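PDB 1A76: FLAP endonuclease-1 protein from Methanocaldococcus jannaschii, which cuts 5'-flaps endonucleolytically and degrades DNA in the 5'-3' direction during DNA replication and repair, using magnesium ions. Local coordinates for residues I66-L69 with T74-W77; A176-A181 with D212-I217; L207-D212 with R237-V242; A218-T223 with K248-K253. One frame throughout, in Å; residues are numbered along the deposited sequence.

Contact 1: I66-L69 with T74-W77; sequences IHLL and TPIW
Pro-75 at the start of strand 74-79 meets two leucines in the last turn of helix 56-70. The closer is Leu-69, whose CD2 comes to 3.8 Å from Pro-75 CD and also lies 4.1 Å from the CA of Thr-74. Its side chain crosses the pyrrolidine at about a right angle, and the CD2 methyl does most of the touching. CG lies beside the backbone N, opposite the carbonyl carbon (chi1 -77°), which brings CD2 nearer the strand than the direction of the CB bond alone would. Leu-68 points toward the strand directly and offers its CD2 to Pro-75 CB at 4.3 Å, a looser touch. The helix thus lies over the strand in a beta-alpha-beta connection: strand 74-79 pairs in parallel with strand 23-27, and Pro-75 also packs on Val-24 and Ile-26 of that neighbour. Leu-308 of helix 298-315 and Ile-144 add further cover to Leu-69. The topology fits the PIN-type N-domain. The groups joined are leucine methyls and proline ring carbons in a buried helix-on-sheet interface, held by packing.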
# COMPACT_ATOMS: atom_id res chain seq x y z
N ILE A 66 8.27 -10.27 -11.08
CA ILE A 66 9.34 -11.10 -11.64
C ILE A 66 10.66 -10.35 -11.57
O ILE A 66 11.71 -10.93 -11.26
CB ILE A 66 9.04 -11.51 -13.12
CG1 ILE A 66 7.87 -12.50 -13.17
CG2 ILE A 66 10.26 -12.18 -13.75
CD1 ILE A 66 7.39 -12.84 -14.59
N HIS A 67 10.61 -9.04 -11.84
CA HIS A 67 11.79 -8.18 -11.81
C HIS A 67 12.46 -8.29 -10.43
O HIS A 67 13.69 -8.39 -10.32
CB HIS A 67 11.35 -6.74 -12.12
CG HIS A 67 12.39 -5.70 -11.85
ND1 HIS A 67 13.57 -5.61 -12.55
CD2 HIS A 67 12.39 -4.66 -10.98
CE1 HIS A 67 14.26 -4.57 -12.12
NE2 HIS A 67 13.57 -3.97 -11.17
N LEU A 68 11.64 -8.29 -9.39
CA LEU A 68 12.10 -8.39 -8.01
C LEU A 68 12.72 -9.77 -7.74
O LEU A 68 13.80 -9.87 -7.15
CB LEU A 68 10.90 -8.17 -7.07
CG LEU A 68 10.78 -6.89 -6.24
CD1 LEU A 68 11.33 -5.69 -6.98
CD2 LEU A 68 9.31 -6.67 -5.88
N LEU A 69 12.04 -10.83 -8.18
CA LEU A 69 12.53 -12.19 -7.96
C LEU A 69 13.82 -12.50 -8.71
O LEU A 69 14.61 -13.36 -8.28
CB LEU A 69 11.46 -13.20 -8.36
CG LEU A 69 10.31 -13.39 -7.37
CD1 LEU A 69 9.23 -14.24 -8.02
CD2 LEU A 69 10.83 -14.03 -6.08
N THR A 74 12.39 -11.62 -2.45
CA THR A 74 11.18 -12.42 -2.31
C THR A 74 10.06 -11.59 -1.71
O THR A 74 10.10 -11.21 -0.54
CB THR A 74 11.44 -13.64 -1.41
OG1 THR A 74 12.38 -14.50 -2.06
CG2 THR A 74 10.16 -14.40 -1.16
N PRO A 75 9.04 -11.26 -2.53
CA PRO A 75 7.93 -10.46 -2.03
C PRO A 75 6.69 -11.24 -1.61
O PRO A 75 6.42 -12.36 -2.08
CB PRO A 75 7.63 -9.54 -3.20
CG PRO A 75 7.90 -10.44 -4.42
CD PRO A 75 8.87 -11.54 -3.97
N ILE A 76 5.94 -10.64 -0.70
CA ILE A 76 4.68 -11.19 -0.26
C ILE A 76 3.77 -9.98 -0.40
O ILE A 76 4.07 -8.90 0.13
CB ILE A 76 4.73 -11.71 1.21
CG1 ILE A 76 3.33 -12.17 1.62
CG2 ILE A 76 5.26 -10.62 2.14
CD1 ILE A 76 3.31 -13.41 2.49
N TRP A 77 2.68 -10.15 -1.14
CA TRP A 77 1.74 -9.06 -1.37
C TRP A 77 0.72 -8.94 -0.24
O TRP A 77 0.15 -9.93 0.21
CB TRP A 77 1.03 -9.27 -2.71
CG TRP A 77 1.91 -8.95 -3.88
CD1 TRP A 77 2.98 -9.67 -4.33
CD2 TRP A 77 1.81 -7.81 -4.74
NE1 TRP A 77 3.55 -9.04 -5.41
CE2 TRP A 77 2.85 -7.90 -5.68
CE3 TRP A 77 0.93 -6.71 -4.80
CZ2 TRP A 77 3.05 -6.93 -6.68
CZ3 TRP A 77 1.13 -5.75 -5.79
CH2 TRP A 77 2.18 -5.87 -6.72

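Contact 2: A176-A181 with D212-I217; sequences ALLYGA and DDLIDI
Leu-178 and Ile-215 meet without any ring between them; the flat groups at this contact are backbone carbonyls, each approached by a methyl. Ile-215 CD1 comes to 3.6 Å from Leu-178 O, and Leu-178 CD2 lies 3.9 Å from Leu-214 O. The Tyr-179 ring, next along the chain, is turned away from helix 211-221: it packs on helix 153-162 and meets Phe-265, the two planes at about 55°. Leu-178 does the work on the loop side. Its CD2 pushes in over the helix backbone, 3.7 Å from Ile-215 CA, and is bracketed by two side chains, Ile-215 CG1 at 3.8 Å and Leu-214 CG at 4.0 Å. Leu-214 joins in because its CG swings opposite the backbone N (chi1 -174°), while its CB already points toward the loop. The loop itself is a tight turn: Ala-176 O takes the N-H groups of both Tyr-179 and Ala-181, from opposite faces of its plane, and Gly-180 has a positive phi (87°) at which a CB would be jammed against the carbonyl O of Tyr-179. Phe-265 of helix 258-266 touches both Leu-178 and Ile-215. The turn follows Asp-175, a probable metal ligand, and the Leu-178 side chain lies about 8 Å from a bound manganese ion. Chemically this is methyl packing against aliphatic carbons and carbonyl oxygens, so the turn next to the metal site is seated on the helix by close fit, without directional bonds between the two.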
# COMPACT_ATOMS: atom_id res chain seq x y z
N ALA A 176 4.03 3.70 6.62
CA ALA A 176 4.35 2.45 7.29
C ALA A 176 5.20 2.69 8.55
O ALA A 176 5.18 1.90 9.49
CB ALA A 176 5.10 1.52 6.34
N LEU A 177 5.96 3.77 8.53
CA LEU A 177 6.82 4.13 9.64
C LEU A 177 5.97 4.40 10.88
O LEU A 177 6.35 4.06 12.00
CB LEU A 177 7.63 5.39 9.29
CG LEU A 177 8.65 5.24 8.14
CD1 LEU A 177 9.25 6.59 7.80
CD2 LEU A 177 9.76 4.25 8.55
N LEU A 178 4.80 5.01 10.67
CA LEU A 178 3.88 5.33 11.76
C LEU A 178 3.34 4.09 12.47
O LEU A 178 2.93 4.16 13.64
CB LEU A 178 2.73 6.19 11.23
CG LEU A 178 3.16 7.57 10.74
CD1 LEU A 178 1.95 8.34 10.24
CD2 LEU A 178 3.83 8.32 11.87
N TYR A 179 3.33 2.95 11.77
CA TYR A 179 2.85 1.70 12.36
C TYR A 179 4.01 0.93 12.97
O TYR A 179 3.87 -0.22 13.37
CB TYR A 179 2.16 0.82 11.32
CG TYR A 179 0.85 1.38 10.83
CD1 TYR A 179 0.82 2.23 9.73
CD2 TYR A 179 -0.36 1.06 11.46
CE1 TYR A 179 -0.37 2.75 9.27
CE2 TYR A 179 -1.57 1.58 10.99
CZ TYR A 179 -1.56 2.43 9.89
OH TYR A 179 -2.72 3.00 9.43
N GLY A 180 5.17 1.57 13.05
CA GLY A 180 6.31 0.89 13.63
C GLY A 180 7.13 0.06 12.66
O GLY A 180 7.97 -0.73 13.10
N ALA A 181 6.89 0.20 11.36
CA ALA A 181 7.68 -0.56 10.39
C ALA A 181 9.15 -0.16 10.58
O ALA A 181 9.50 1.01 10.49
CB ALA A 181 7.25 -0.23 8.98
N ASP A 212 5.94 7.66 19.03
CA ASP A 212 4.73 8.37 19.46
C ASP A 212 4.81 9.85 19.03
O ASP A 212 3.81 10.41 18.59
CB ASP A 212 4.54 8.26 20.98
CG ASP A 212 3.94 6.92 21.41
OD1 ASP A 212 3.20 6.27 20.62
OD2 ASP A 212 4.20 6.51 22.56
N ASP A 213 6.00 10.46 19.15
CA ASP A 213 6.23 11.86 18.74
C ASP A 213 6.05 12.01 17.21
O ASP A 213 5.48 12.99 16.72
CB ASP A 213 7.67 12.29 19.05
CG ASP A 213 7.92 12.54 20.53
OD1 ASP A 213 6.97 12.77 21.30
OD2 ASP A 213 9.10 12.50 20.91
N LEU A 214 6.59 11.06 16.45
CA LEU A 214 6.48 11.08 14.98
C LEU A 214 5.01 11.03 14.55
O LEU A 214 4.59 11.74 13.62
CB LEU A 214 7.25 9.89 14.37
CG LEU A 214 7.37 9.81 12.84
CD1 LEU A 214 8.03 11.08 12.31
CD2 LEU A 214 8.19 8.58 12.44
N ILE A 215 4.23 10.21 15.25
CA ILE A 215 2.80 10.07 14.99
C ILE A 215 2.10 11.43 15.26
O ILE A 215 1.18 11.82 14.54
CB ILE A 215 2.19 8.96 15.90
CG1 ILE A 215 2.66 7.59 15.41
CG2 ILE A 215 0.65 8.99 15.86
CD1 ILE A 215 2.44 6.47 16.42
N ASP A 216 2.55 12.14 16.29
CA ASP A 216 1.96 13.43 16.61
C ASP A 216 2.24 14.40 15.46
O ASP A 216 1.35 15.11 15.00
CB ASP A 216 2.54 13.96 17.93
CG ASP A 216 1.87 13.34 19.16
OD1 ASP A 216 0.87 12.61 19.01
OD2 ASP A 216 2.35 13.59 20.29
N ILE A 217 3.49 14.42 14.98
CA ILE A 217 3.88 15.28 13.86
C ILE A 217 2.96 14.94 12.68
O ILE A 217 2.43 15.83 12.02
CB ILE A 217 5.36 15.04 13.43
CG1 ILE A 217 6.31 15.58 14.51
CG2 ILE A 217 5.65 15.75 12.11
CD1 ILE A 217 7.72 15.03 14.40

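Contact 3: L207-D212 with R237-V242; sequences LRISLD and RAYELV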
# COMPACT_ATOMS: atom_id res chain seq x y z
N LEU A 207 16.37 12.73 14.59
CA LEU A 207 15.46 13.82 14.94
C LEU A 207 15.26 13.95 16.45
O LEU A 207 14.69 14.93 16.93
CB LEU A 207 14.09 13.63 14.26
CG LEU A 207 14.00 13.93 12.76
CD1 LEU A 207 12.60 13.62 12.25
CD2 LEU A 207 14.32 15.38 12.49
N ARG A 208 15.74 12.96 17.19
CA ARG A 208 15.63 12.98 18.65
C ARG A 208 14.18 12.88 19.11
O ARG A 208 13.75 13.61 19.99
CB ARG A 208 16.26 14.25 19.21
CG ARG A 208 17.76 14.17 19.40
CD ARG A 208 18.11 13.73 20.82
NE ARG A 208 18.89 12.50 20.81
CZ ARG A 208 19.78 12.15 21.73
NH1 ARG A 208 20.03 12.94 22.77
NH2 ARG A 208 20.46 11.02 21.58
N ILE A 209 13.42 11.97 18.51
CA ILE A 209 12.02 11.79 18.87
C ILE A 209 11.61 10.32 18.95
O ILE A 209 12.31 9.44 18.44
CB ILE A 209 11.07 12.53 17.87
CG1 ILE A 209 11.17 11.92 16.48
CG2 ILE A 209 11.46 13.99 17.79
CD1 ILE A 209 10.19 12.56 15.50
N SER A 210 10.49 10.06 19.61
CA SER A 210 9.95 8.70 19.74
C SER A 210 8.97 8.45 18.60
O SER A 210 8.60 9.37 17.87
CB SER A 210 9.21 8.55 21.08
OG SER A 210 7.99 9.27 21.07
N LEU A 211 8.54 7.20 18.45
CA LEU A 211 7.57 6.85 17.42
C LEU A 211 6.28 7.61 17.75
O LEU A 211 5.61 8.13 16.85
CB LEU A 211 7.31 5.35 17.42
CG LEU A 211 6.66 4.62 16.22
CD1 LEU A 211 5.49 3.84 16.73
CD2 LEU A 211 6.24 5.57 15.10
N ASP A 212 5.94 7.66 19.03
CA ASP A 212 4.73 8.37 19.46
C ASP A 212 4.81 9.85 19.03
O ASP A 212 3.81 10.41 18.59
CB ASP A 212 4.54 8.26 20.98
CG ASP A 212 3.94 6.92 21.41
OD1 ASP A 212 3.20 6.27 20.62
OD2 ASP A 212 4.20 6.51 22.56
N ARG A 237 7.01 23.24 12.28
CA ARG A 237 6.27 23.78 13.42
C ARG A 237 5.78 22.68 14.35
O ARG A 237 5.80 22.83 15.57
CB ARG A 237 5.08 24.61 12.92
CG ARG A 237 4.08 25.00 14.02
CD ARG A 237 4.64 26.04 15.01
NE ARG A 237 3.58 26.49 15.91
CZ ARG A 237 3.76 26.84 17.18
NH1 ARG A 237 4.98 26.80 17.73
NH2 ARG A 237 2.72 27.21 17.92
N ALA A 238 5.36 21.56 13.77
CA ALA A 238 4.87 20.43 14.54
C ALA A 238 6.00 19.80 15.35
O ALA A 238 5.83 19.45 16.52
CB ALA A 238 4.24 19.42 13.60
N TYR A 239 7.16 19.67 14.71
CA TYR A 239 8.35 19.10 15.36
C TYR A 239 8.77 20.03 16.50
O TYR A 239 9.25 19.59 17.54
CB TYR A 239 9.47 18.97 14.32
CG TYR A 239 10.82 18.51 14.86
CD1 TYR A 239 11.03 17.19 15.24
CD2 TYR A 239 11.88 19.41 14.96
CE1 TYR A 239 12.29 16.76 15.70
CE2 TYR A 239 13.14 18.99 15.42
CZ TYR A 239 13.34 17.67 15.78
OH TYR A 239 14.60 17.26 16.19
N GLU A 240 8.57 21.33 16.29
CA GLU A 240 8.92 22.34 17.28
C GLU A 240 8.05 22.18 18.53
O GLU A 240 8.55 22.26 19.65
CB GLU A 240 8.73 23.73 16.66
CG GLU A 240 8.85 24.91 17.61
CD GLU A 240 8.77 26.22 16.86
OE1 GLU A 240 7.64 26.66 16.58
OE2 GLU A 240 9.83 26.81 16.54
N LEU A 241 6.76 21.93 18.32
CA LEU A 241 5.81 21.75 19.43
C LEU A 241 6.08 20.43 20.14
O LEU A 241 5.95 20.33 21.35
CB LEU A 241 4.36 21.78 18.91
CG LEU A 241 3.87 23.15 18.40
CD1 LEU A 241 2.54 22.99 17.64
CD2 LEU A 241 3.73 24.11 19.58
N VAL A 242 6.47 19.42 19.38
CA VAL A 242 6.79 18.12 19.95
C VAL A 242 8.02 18.22 20.85
O VAL A 242 7.99 17.76 21.99
CB VAL A 242 7.03 17.07 18.84
CG1 VAL A 242 7.98 15.97 19.34
CG2 VAL A 242 5.70 16.47 18.40
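Leu-207 O is gripped by the hydroxyl of Tyr-239, which donates to it, and receives a weak second bond from Arg-243 NE. The modelled separation from Tyr-239 OH to Leu-207 O, 2.4 Å, is very short, and its exact value is doubtful. The carbonyl oxygen lies at the edge of the phenol, in the ring plane. Behind the bond the ring is wedged between aliphatic groups: Leu-207 CB stands 3.9 Å from Tyr-239 CE1, and Ile-209 CG2 approaches the same CE1 obliquely at 3.6 Å. With CG opposite its backbone N (chi1 174°), the tyrosine reaches straight out from helix 235-244 to the other segment. Val-242, one helical turn on, adds a lighter touch, its CG1 4.3 Å from Ile-209 CG2. Putting a phenylalanine in place of Tyr-239 would probably cost Leu-207 O the hydroxyl that donates to it, leaving the weak bond from Arg-243 NE. The carbonyl belongs to the last residue of helix 200-207, which closes in a Schellman motif with Arg-208 at positive phi. Ser-210 then N-caps helix 211-221 through OG to Asp-213 N. Helix 235-244 thus lies against the turn joining these two helices, and Ile-209 at that turn also packs on Ile-217 of helix 211-221.

Contact 4: A218-T223 with K248-K253; sequences AIFMGT and KDVLKK
A CH-pi contact leads here: Leu-251 CD1 sits over one face of the Phe-220 ring, 3.3 Å from its centroid and only 13° off the normal. The methyl is thus almost exactly centred, and the approach is tight. The chi1 of Leu-251, -99°, lies off the usual staggered values. Its other methyl, CD2, lies farther out, 3.9 Å from Phe-220 CE2. Plain apolar packing surrounds this CH-pi contact. Val-250 CG1 comes in at the ring edge, 3.6 Å from Phe-220 CE1, its side chain crossing that of the phenylalanine at about a right angle. Ile-219 CG2 touches Leu-251 CG at 4.0 Å and flanks the leucine beside the ring. Cutting Phe-220 back to an alanine would probably open a gap under Leu-251 and leave the Val-250 methyl without its ring edge. Among backbone bonds, Gly-222 N reaches Ala-218 O at 2.7 Å as helix 211-221 ends, and Phe-220 pairs with Val-230. Val-230 and Ile-233 of the intervening loop also pack on the ring, with Ala-238 and Leu-241 of helix 235-244. These helices and the loop between the first two are consistent with the H3TH domain of FEN1 enzymes. Between 218-223 and 248-253 the join is hydrophobic: the ring offers its face to one methyl and its edge to another. Lys-252 and Lys-253 are exposed, whereas Lys-248 turns back to form a salt bridge with Asp-216, one turn earlier, tying the same two helices by charge.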
# COMPACT_ATOMS: atom_id res chain seq x y z
N ALA A 218 2.76 13.64 12.45
CA ALA A 218 1.89 13.18 11.38
C ALA A 218 0.47 13.70 11.56
O ALA A 218 -0.17 14.16 10.60
CB ALA A 218 1.88 11.65 11.34
N ILE A 219 -0.04 13.62 12.79
CA ILE A 219 -1.39 14.08 13.06
C ILE A 219 -1.49 15.58 12.77
O ILE A 219 -2.46 16.02 12.15
CB ILE A 219 -1.81 13.74 14.51
CG1 ILE A 219 -2.01 12.22 14.63
CG2 ILE A 219 -3.10 14.45 14.87
CD1 ILE A 219 -2.19 11.71 16.05
N PHE A 220 -0.49 16.37 13.19
CA PHE A 220 -0.47 17.82 12.93
C PHE A 220 -0.54 18.09 11.44
O PHE A 220 -1.28 18.96 10.98
CB PHE A 220 0.83 18.46 13.44
CG PHE A 220 0.77 18.95 14.86
CD1 PHE A 220 -0.05 20.02 15.21
CD2 PHE A 220 1.57 18.37 15.83
CE1 PHE A 220 -0.07 20.50 16.51
CE2 PHE A 220 1.56 18.85 17.14
CZ PHE A 220 0.73 19.92 17.48
N MET A 221 0.28 17.37 10.68
CA MET A 221 0.33 17.58 9.25
C MET A 221 -0.95 17.09 8.60
O MET A 221 -1.39 17.65 7.60
CB MET A 221 1.55 16.86 8.66
CG MET A 221 2.88 17.47 9.12
SD MET A 221 4.31 16.49 8.66
CE MET A 221 4.31 16.66 6.89
N GLY A 222 -1.54 16.06 9.19
CA GLY A 222 -2.78 15.50 8.67
C GLY A 222 -2.62 14.08 8.16
O GLY A 222 -1.79 13.82 7.28
N THR A 223 -3.38 13.16 8.73
CA THR A 223 -3.33 11.75 8.30
C THR A 223 -4.59 11.44 7.48
O THR A 223 -5.39 12.32 7.20
CB THR A 223 -3.25 10.77 9.52
OG1 THR A 223 -4.50 10.76 10.22
CG2 THR A 223 -2.15 11.17 10.49
N LYS A 248 1.08 17.09 22.64
CA LYS A 248 -0.05 16.29 23.07
C LYS A 248 -1.25 17.11 23.58
O LYS A 248 -2.40 16.81 23.24
CB LYS A 248 0.41 15.28 24.13
CG LYS A 248 1.43 14.26 23.58
CD LYS A 248 2.37 13.74 24.66
CE LYS A 248 3.48 12.86 24.06
NZ LYS A 248 2.97 11.98 22.96
N ASP A 249 -0.98 18.12 24.39
CA ASP A 249 -2.05 18.96 24.91
C ASP A 249 -2.70 19.67 23.73
O ASP A 249 -3.93 19.76 23.65
CB ASP A 249 -1.50 20.00 25.89
CG ASP A 249 -1.18 19.40 27.25
OD1 ASP A 249 -1.87 18.44 27.66
OD2 ASP A 249 -0.24 19.88 27.92
N VAL A 250 -1.88 20.15 22.81
CA VAL A 250 -2.37 20.86 21.63
C VAL A 250 -3.28 20.01 20.74
O VAL A 250 -4.31 20.47 20.26
CB VAL A 250 -1.18 21.37 20.77
CG1 VAL A 250 -1.70 21.87 19.43
CG2 VAL A 250 -0.42 22.48 21.51
N LEU A 251 -2.87 18.76 20.53
CA LEU A 251 -3.62 17.81 19.70
C LEU A 251 -4.95 17.41 20.34
O LEU A 251 -5.95 17.24 19.64
CB LEU A 251 -2.75 16.57 19.42
CG LEU A 251 -2.00 16.48 18.09
CD1 LEU A 251 -1.81 17.84 17.46
CD2 LEU A 251 -0.65 15.81 18.31
N LYS A 252 -4.96 17.24 21.65
CA LYS A 252 -6.20 16.88 22.34
C LYS A 252 -7.24 18.00 22.12
O LYS A 252 -8.42 17.74 21.93
CB LYS A 252 -5.93 16.71 23.83
CG LYS A 252 -6.95 17.38 24.72
CD LYS A 252 -7.92 16.38 25.29
CE LYS A 252 -8.27 16.76 26.71
NZ LYS A 252 -8.57 18.22 26.81
N LYS A 253 -6.77 19.24 22.13
CA LYS A 253 -7.62 20.41 21.91
C LYS A 253 -8.01 20.57 20.44
O LYS A 253 -9.19 20.77 20.12
CB LYS A 253 -6.90 21.68 22.37
CG LYS A 253 -7.42 22.97 21.72
CD LYS A 253 -6.66 24.19 22.23
CE LYS A 253 -7.08 25.45 21.49
NZ LYS A 253 -6.31 26.66 21.92

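Contact 1 stands apart, its centre about 26 Å or more from the others, in the N-domain where a helix packs on the sheet. Contacts 2, 3 and 4 all use helix 211-221, taking its first half, the turn leading into it and its last turn, with centres 10 to 12 Å apart. Contacts 1, 2 and 4 are buried and apolar; contact 3 is only partly buried, and there a hydroxyl-carbonyl bond crosses. Contacts 2, 3 and 4 also touch one another: Leu-241 of contact 3 packs on Phe-220 of contact 4, and Asp-213 of contact 2 packs on Val-242 of contact 3. Of the four, contact 2 is near a bound manganese ion.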